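Local coordinates for geranyltranstransferase (Legionella pneumophila subsp. pneumophila, PDB 3LOM), which probably condenses isopentenyl diphosphate with allylic diphosphates to make farnesyl diphosphate, using magnesium, at residues 11-16 / 292-297; 17-22 / 57-62. All coordinates share one frame; numbering follows the deposited sequence.

Interaction 1 of 2, residues 11-16 / 292-297; sequences QVIDKY and IELTKQ
Ile13 reaches from helix 5-28 to Glu293, Leu294 and Gln297 of helix 289-303, joining the first and last modelled helices of the all-helical isoprenoid synthase fold. The short segments run nearly at right angles, 86° between their directions, with axes 11.0 Å apart at closest approach. At that spacing the backbones stay well separated, and the link is made by side chains.

The apolar part is a meeting of two branched residues. Ile13 CD1 lies 3.9 Å from Leu294 CD1 and equally close to Leu294 CB, while Ile13 CG2 sits 4.1 Å from the same Leu294 CD1. One leucine methyl thus touches two branches of the isoleucine, and the two side chains meet at a slant. With CG anti to the backbone N (chi1 178°), Leu294 presents CD1 to Ile13. The leucine also packs on Ile53, Ile56 and Leu60 of helix 53-64, so this small apolar contact borders a third helix. Ile13 in turn touches Lys51, whose amino group forms a salt bridge with Asp14.

The polar residues contribute van der Waals contact alone across the interface, and no hydrogen bond joins the segments. Glu293, one residue before Leu294, bends at chi2 (-77°) and brings OE1 to 4.1 Å from Ile13 CD1. Gln297 sets its OE1 4.0 Å from that same methyl carbon.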
loop_
_atom_site.group_PDB
_atom_site.type_symbol
_atom_site.label_atom_id
_atom_site.label_comp_id
_atom_site.label_asym_id
_atom_site.label_seq_id
_atom_site.Cartn_x
_atom_site.Cartn_y
_atom_site.Cartn_z
ATOM N N GLN A 11 -29.313 -17.697 -2.175
ATOM C CA GLN A 11 -29.440 -16.780 -1.043
ATOM C C GLN A 11 -28.189 -16.732 -0.173
ATOM O O GLN A 11 -27.954 -15.735 0.506
ATOM C CB GLN A 11 -30.659 -17.121 -0.186
ATOM C CG GLN A 11 -31.961 -16.570 -0.735
ATOM C CD GLN A 11 -32.813 -15.920 0.335
ATOM O OE1 GLN A 11 -33.169 -14.747 0.227
ATOM N NE2 GLN A 11 -33.134 -16.675 1.382
ATOM N N VAL A 12 -27.409 -17.815 -0.191
ATOM C CA VAL A 12 -26.123 -17.888 0.516
ATOM C C VAL A 12 -25.138 -16.851 -0.047
ATOM O O VAL A 12 -24.440 -16.172 0.710
ATOM C CB VAL A 12 -25.548 -19.347 0.504
ATOM C CG1 VAL A 12 -24.029 -19.379 0.644
ATOM C CG2 VAL A 12 -26.191 -20.181 1.605
ATOM N N ILE A 13 -25.131 -16.715 -1.372
ATOM C CA ILE A 13 -24.349 -15.692 -2.073
ATOM C C ILE A 13 -24.851 -14.279 -1.732
ATOM O O ILE A 13 -24.049 -13.385 -1.443
ATOM C CB ILE A 13 -24.358 -15.935 -3.612
ATOM C CG1 ILE A 13 -23.831 -17.341 -3.933
ATOM C CG2 ILE A 13 -23.537 -14.873 -4.353
ATOM C CD1 ILE A 13 -24.352 -17.929 -5.236
ATOM N N ASP A 14 -26.175 -14.101 -1.745
ATOM C CA ASP A 14 -26.819 -12.828 -1.390
ATOM C C ASP A 14 -26.490 -12.389 0.034
ATOM O O ASP A 14 -26.242 -11.208 0.283
ATOM C CB ASP A 14 -28.342 -12.926 -1.554
ATOM C CG ASP A 14 -28.771 -13.208 -2.991
ATOM O OD1 ASP A 14 -28.159 -12.652 -3.930
ATOM O OD2 ASP A 14 -29.738 -13.978 -3.179
ATOM N N LYS A 15 -26.474 -13.357 0.950
ATOM C CA LYS A 15 -26.210 -13.124 2.368
ATOM C C LYS A 15 -24.753 -12.765 2.624
ATOM O O LYS A 15 -24.453 -12.019 3.558
ATOM C CB LYS A 15 -26.572 -14.371 3.183
ATOM C CG LYS A 15 -27.161 -14.092 4.560
ATOM C CD LYS A 15 -28.666 -13.851 4.480
ATOM C CE LYS A 15 -29.272 -13.644 5.858
ATOM N NZ LYS A 15 -30.746 -13.469 5.771
ATOM N N TYR A 16 -23.854 -13.307 1.802
ATOM C CA TYR A 16 -22.421 -13.044 1.936
ATOM C C TYR A 16 -22.014 -11.617 1.543
ATOM O O TYR A 16 -21.147 -11.036 2.190
ATOM C CB TYR A 16 -21.587 -14.093 1.183
ATOM C CG TYR A 16 -21.305 -15.360 1.980
ATOM C CD1 TYR A 16 -20.962 -15.298 3.333
ATOM C CD2 TYR A 16 -21.352 -16.616 1.374
ATOM C CE1 TYR A 16 -20.688 -16.455 4.066
ATOM C CE2 TYR A 16 -21.081 -17.780 2.100
ATOM C CZ TYR A 16 -20.752 -17.691 3.442
ATOM O OH TYR A 16 -20.481 -18.834 4.161
ATOM N N ILE A 292 -20.215 -24.224 -6.785
ATOM C CA ILE A 292 -20.523 -24.754 -8.118
ATOM C C ILE A 292 -21.674 -23.976 -8.767
ATOM O O ILE A 292 -21.623 -23.654 -9.961
ATOM C CB ILE A 292 -20.816 -26.286 -8.058
ATOM C CG1 ILE A 292 -19.537 -27.053 -7.700
ATOM C CG2 ILE A 292 -21.386 -26.810 -9.379
ATOM C CD1 ILE A 292 -19.780 -28.396 -7.025
ATOM N N GLU A 293 -22.688 -23.653 -7.965
ATOM C CA GLU A 293 -23.830 -22.859 -8.426
ATOM C C GLU A 293 -23.406 -21.430 -8.772
ATOM O O GLU A 293 -23.881 -20.865 -9.758
ATOM C CB GLU A 293 -24.954 -22.860 -7.380
ATOM C CG GLU A 293 -26.372 -22.795 -7.965
ATOM C CD GLU A 293 -26.779 -21.400 -8.433
ATOM O OE1 GLU A 293 -26.504 -20.417 -7.709
ATOM O OE2 GLU A 293 -27.379 -21.290 -9.527
ATOM N N LEU A 294 -22.508 -20.859 -7.967
ATOM C CA LEU A 294 -21.932 -19.545 -8.264
ATOM C C LEU A 294 -21.124 -19.566 -9.564
ATOM O O LEU A 294 -21.242 -18.656 -10.388
ATOM C CB LEU A 294 -21.063 -19.039 -7.104
ATOM C CG LEU A 294 -20.383 -17.684 -7.347
ATOM C CD1 LEU A 294 -21.398 -16.549 -7.380
ATOM C CD2 LEU A 294 -19.281 -17.410 -6.334
ATOM N N THR A 295 -20.320 -20.618 -9.735
ATOM C CA THR A 295 -19.519 -20.831 -10.940
ATOM C C THR A 295 -20.414 -20.922 -12.171
ATOM O O THR A 295 -20.121 -20.318 -13.207
ATOM C CB THR A 295 -18.658 -22.105 -10.815
ATOM O OG1 THR A 295 -17.967 -22.095 -9.557
ATOM C CG2 THR A 295 -17.643 -22.198 -11.945
ATOM N N LYS A 296 -21.522 -21.649 -12.036
ATOM C CA LYS A 296 -22.496 -21.778 -13.113
ATOM C C LYS A 296 -23.229 -20.465 -13.388
ATOM O O LYS A 296 -23.620 -20.206 -14.526
ATOM C CB LYS A 296 -23.479 -22.914 -12.826
ATOM C CG LYS A 296 -24.027 -23.566 -14.084
ATOM C CD LYS A 296 -24.005 -25.082 -13.980
ATOM C CE LYS A 296 -24.021 -25.713 -15.365
ATOM N NZ LYS A 296 -23.695 -27.164 -15.325
ATOM N N GLN A 297 -23.400 -19.641 -12.353
ATOM C CA GLN A 297 -23.941 -18.287 -12.517
ATOM C C GLN A 297 -22.954 -17.391 -13.267
ATOM O O GLN A 297 -23.348 -16.620 -14.146
ATOM C CB GLN A 297 -24.293 -17.656 -11.164
ATOM C CG GLN A 297 -25.643 -18.065 -10.584
ATOM C CD GLN A 297 -25.975 -17.347 -9.279
ATOM O OE1 GLN A 297 -25.235 -16.470 -8.823
ATOM N NE2 GLN A 297 -27.096 -17.720 -8.673
#

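Interaction 2 of 2, residues 17-22 / 57-62; sequences TQRHEL and LVYLAG
Tyr59 OH receives a hydrogen bond from a water molecule at 2.6 Å from the water O, and it is also hydrogen-bonded to Asp73 OD1 of helix 69-91. The same water is also hydrogen-bonded to His20 ND1 (2.9 Å), in the plane of the imidazole at its edge. It therefore bridges the two helices where the side chains form no direct hydrogen bond, and with Asp73 it ties down the phenol oxygen that Tyr59 projects from helix 53-64.

Van der Waals contacts with two residues of helix 5-28 accompany these bonds. His20 CB approaches the tyrosine ring at its edge, near the ring plane, 4.0 Å from Tyr59 CE2. With CG anti to the backbone N (chi1 160°), the imidazole turns off from helix 53-64 beyond CB, yet ND1 still reaches the shared water. The His20 CA is likewise 4.0 Å from Tyr59 OH.

Arg19 contributes its aliphatic stem, with CG 3.9 Å from Tyr59 OH. The chain is extended from CG to NE, carrying the guanidinium past the phenol, with its plane turned 55° from that of the ring. Arg19 NE then forms a salt bridge with Asp73 OD1. One carboxylate oxygen thus serves both arginine and tyrosine, an arrangement that would probably favour the charged aspartate. Such a buried polar junction joins helices 5-28, 53-64 and 69-91 within the helical bundle of the isoprenoid synthase fold.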
loop_
_atom_site.group_PDB
_atom_site.type_symbol
_atom_site.label_atom_id
_atom_site.label_comp_id
_atom_site.label_asym_id
_atom_site.label_seq_id
_atom_site.Cartn_x
_atom_site.Cartn_y
_atom_site.Cartn_z
ATOM N N THR A 17 -22.641 -11.061 0.504
ATOM C CA THR A 17 -22.460 -9.642 0.139
ATOM C C THR A 17 -22.907 -8.717 1.280
ATOM O O THR A 17 -22.137 -7.852 1.726
ATOM C CB THR A 17 -23.240 -9.265 -1.153
ATOM O OG1 THR A 17 -22.864 -10.142 -2.220
ATOM C CG2 THR A 17 -22.963 -7.815 -1.569
ATOM N N GLN A 18 -24.142 -8.926 1.747
ATOM C CA GLN A 18 -24.725 -8.183 2.873
ATOM C C GLN A 18 -23.830 -8.200 4.108
ATOM O O GLN A 18 -23.608 -7.154 4.721
ATOM C CB GLN A 18 -26.103 -8.742 3.244
ATOM C CG GLN A 18 -27.229 -8.400 2.275
ATOM C CD GLN A 18 -28.552 -9.056 2.664
ATOM O OE1 GLN A 18 -29.149 -9.785 1.871
ATOM N NE2 GLN A 18 -29.008 -8.804 3.893
ATOM N N ARG A 19 -23.316 -9.386 4.449
ATOM C CA ARG A 19 -22.392 -9.558 5.574
ATOM C C ARG A 19 -21.099 -8.769 5.357
ATOM O O ARG A 19 -20.598 -8.105 6.280
ATOM C CB ARG A 19 -22.092 -11.048 5.812
ATOM C CG ARG A 19 -20.940 -11.298 6.782
ATOM C CD ARG A 19 -20.805 -12.744 7.238
ATOM N NE ARG A 19 -19.869 -12.806 8.364
ATOM C CZ ARG A 19 -19.955 -13.651 9.389
ATOM N NH1 ARG A 19 -20.943 -14.536 9.453
ATOM N NH2 ARG A 19 -19.050 -13.606 10.359
ATOM N N HIS A 20 -20.589 -8.826 4.125
ATOM C CA HIS A 20 -19.350 -8.148 3.754
ATOM C C HIS A 20 -19.485 -6.620 3.808
ATOM O O HIS A 20 -18.609 -5.933 4.352
ATOM C CB HIS A 20 -18.858 -8.628 2.375
ATOM C CG HIS A 20 -17.891 -7.694 1.716
ATOM N ND1 HIS A 20 -16.631 -7.447 2.221
ATOM C CD2 HIS A 20 -18.004 -6.936 0.598
ATOM C CE1 HIS A 20 -16.008 -6.580 1.440
ATOM N NE2 HIS A 20 -16.820 -6.255 0.449
ATOM N N GLU A 21 -20.582 -6.104 3.258
ATOM C CA GLU A 21 -20.858 -4.661 3.275
ATOM C C GLU A 21 -21.041 -4.122 4.698
ATOM O O GLU A 21 -20.558 -3.034 5.029
ATOM C CB GLU A 21 -22.085 -4.345 2.425
ATOM C CG GLU A 21 -21.870 -4.559 0.933
ATOM C CD GLU A 21 -23.127 -4.340 0.113
ATOM O OE1 GLU A 21 -24.199 -4.096 0.703
ATOM O OE2 GLU A 21 -23.041 -4.406 -1.132
ATOM N N LEU A 22 -21.712 -4.915 5.533
ATOM C CA LEU A 22 -21.981 -4.569 6.924
ATOM C C LEU A 22 -20.680 -4.564 7.721
ATOM O O LEU A 22 -20.485 -3.713 8.599
ATOM C CB LEU A 22 -22.969 -5.576 7.521
ATOM C CG LEU A 22 -24.270 -5.164 8.225
ATOM C CD1 LEU A 22 -24.930 -3.916 7.627
ATOM C CD2 LEU A 22 -25.249 -6.344 8.221
ATOM N N LEU A 57 -15.768 -15.379 -2.968
ATOM C CA LEU A 57 -14.831 -16.487 -3.182
ATOM C C LEU A 57 -14.070 -16.823 -1.914
ATOM O O LEU A 57 -13.897 -17.993 -1.601
ATOM C CB LEU A 57 -13.851 -16.175 -4.318
ATOM C CG LEU A 57 -14.431 -16.073 -5.728
ATOM C CD1 LEU A 57 -13.436 -15.391 -6.659
ATOM C CD2 LEU A 57 -14.859 -17.436 -6.267
ATOM N N VAL A 58 -13.640 -15.792 -1.187
ATOM C CA VAL A 58 -13.073 -15.947 0.158
ATOM C C VAL A 58 -14.012 -16.685 1.124
ATOM O O VAL A 58 -13.581 -17.593 1.839
ATOM C CB VAL A 58 -12.661 -14.573 0.741
ATOM C CG1 VAL A 58 -12.375 -14.642 2.239
ATOM C CG2 VAL A 58 -11.457 -14.067 0.016
ATOM N N TYR A 59 -15.290 -16.306 1.121
ATOM C CA TYR A 59 -16.281 -16.928 2.002
ATOM C C TYR A 59 -16.540 -18.379 1.634
ATOM O O TYR A 59 -16.570 -19.240 2.505
ATOM C CB TYR A 59 -17.599 -16.144 2.002
ATOM C CG TYR A 59 -17.551 -14.866 2.815
ATOM C CD1 TYR A 59 -17.141 -14.883 4.150
ATOM C CD2 TYR A 59 -17.933 -13.645 2.260
ATOM C CE1 TYR A 59 -17.097 -13.717 4.904
ATOM C CE2 TYR A 59 -17.892 -12.472 3.008
ATOM C CZ TYR A 59 -17.475 -12.518 4.328
ATOM O OH TYR A 59 -17.433 -11.365 5.075
ATOM N N LEU A 60 -16.700 -18.639 0.340
ATOM C CA LEU A 60 -17.020 -19.974 -0.159
ATOM C C LEU A 60 -15.855 -20.963 -0.075
ATOM O O LEU A 60 -16.059 -22.136 0.249
ATOM C CB LEU A 60 -17.564 -19.894 -1.583
ATOM C CG LEU A 60 -18.949 -19.259 -1.701
ATOM C CD1 LEU A 60 -19.456 -19.329 -3.128
ATOM C CD2 LEU A 60 -19.923 -19.939 -0.756
ATOM N N ALA A 61 -14.644 -20.480 -0.353
ATOM C CA ALA A 61 -13.435 -21.288 -0.210
ATOM C C ALA A 61 -13.104 -21.513 1.256
ATOM O O ALA A 61 -12.579 -22.566 1.624
ATOM C CB ALA A 61 -12.256 -20.635 -0.922
ATOM N N GLY A 62 -13.411 -20.516 2.085
ATOM C CA GLY A 62 -13.194 -20.601 3.527
ATOM C C GLY A 62 -14.102 -21.605 4.214
ATOM O O GLY A 62 -13.708 -22.236 5.194
HETATM O O HOH W 1 -16.160 -9.116 4.528
#

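Interactions 1 and 2 use consecutive segments of helix 5-28, with centres about 10 Å apart, and interaction 2 is nested inside the long chain loop that interaction 1 closes. They meet directly through Tyr16, whose ring stacks on that of Tyr59, with Tyr16 CD1 3.5 Å from Tyr59 CG. Tyr16 CE2 also lies 3.8 Å from Leu60 CD2, while Leu294 CD2 packs 3.7 Å from Leu60 CD1. Helix 53-64 therefore links the mainly apolar contact of 11-16 with 292-297 to the polar junction of 17-22 with 57-62. Beyond the stack, Tyr16 OH is hydrogen-bonded to Asp63 OD2, a further tie to helix 53-64.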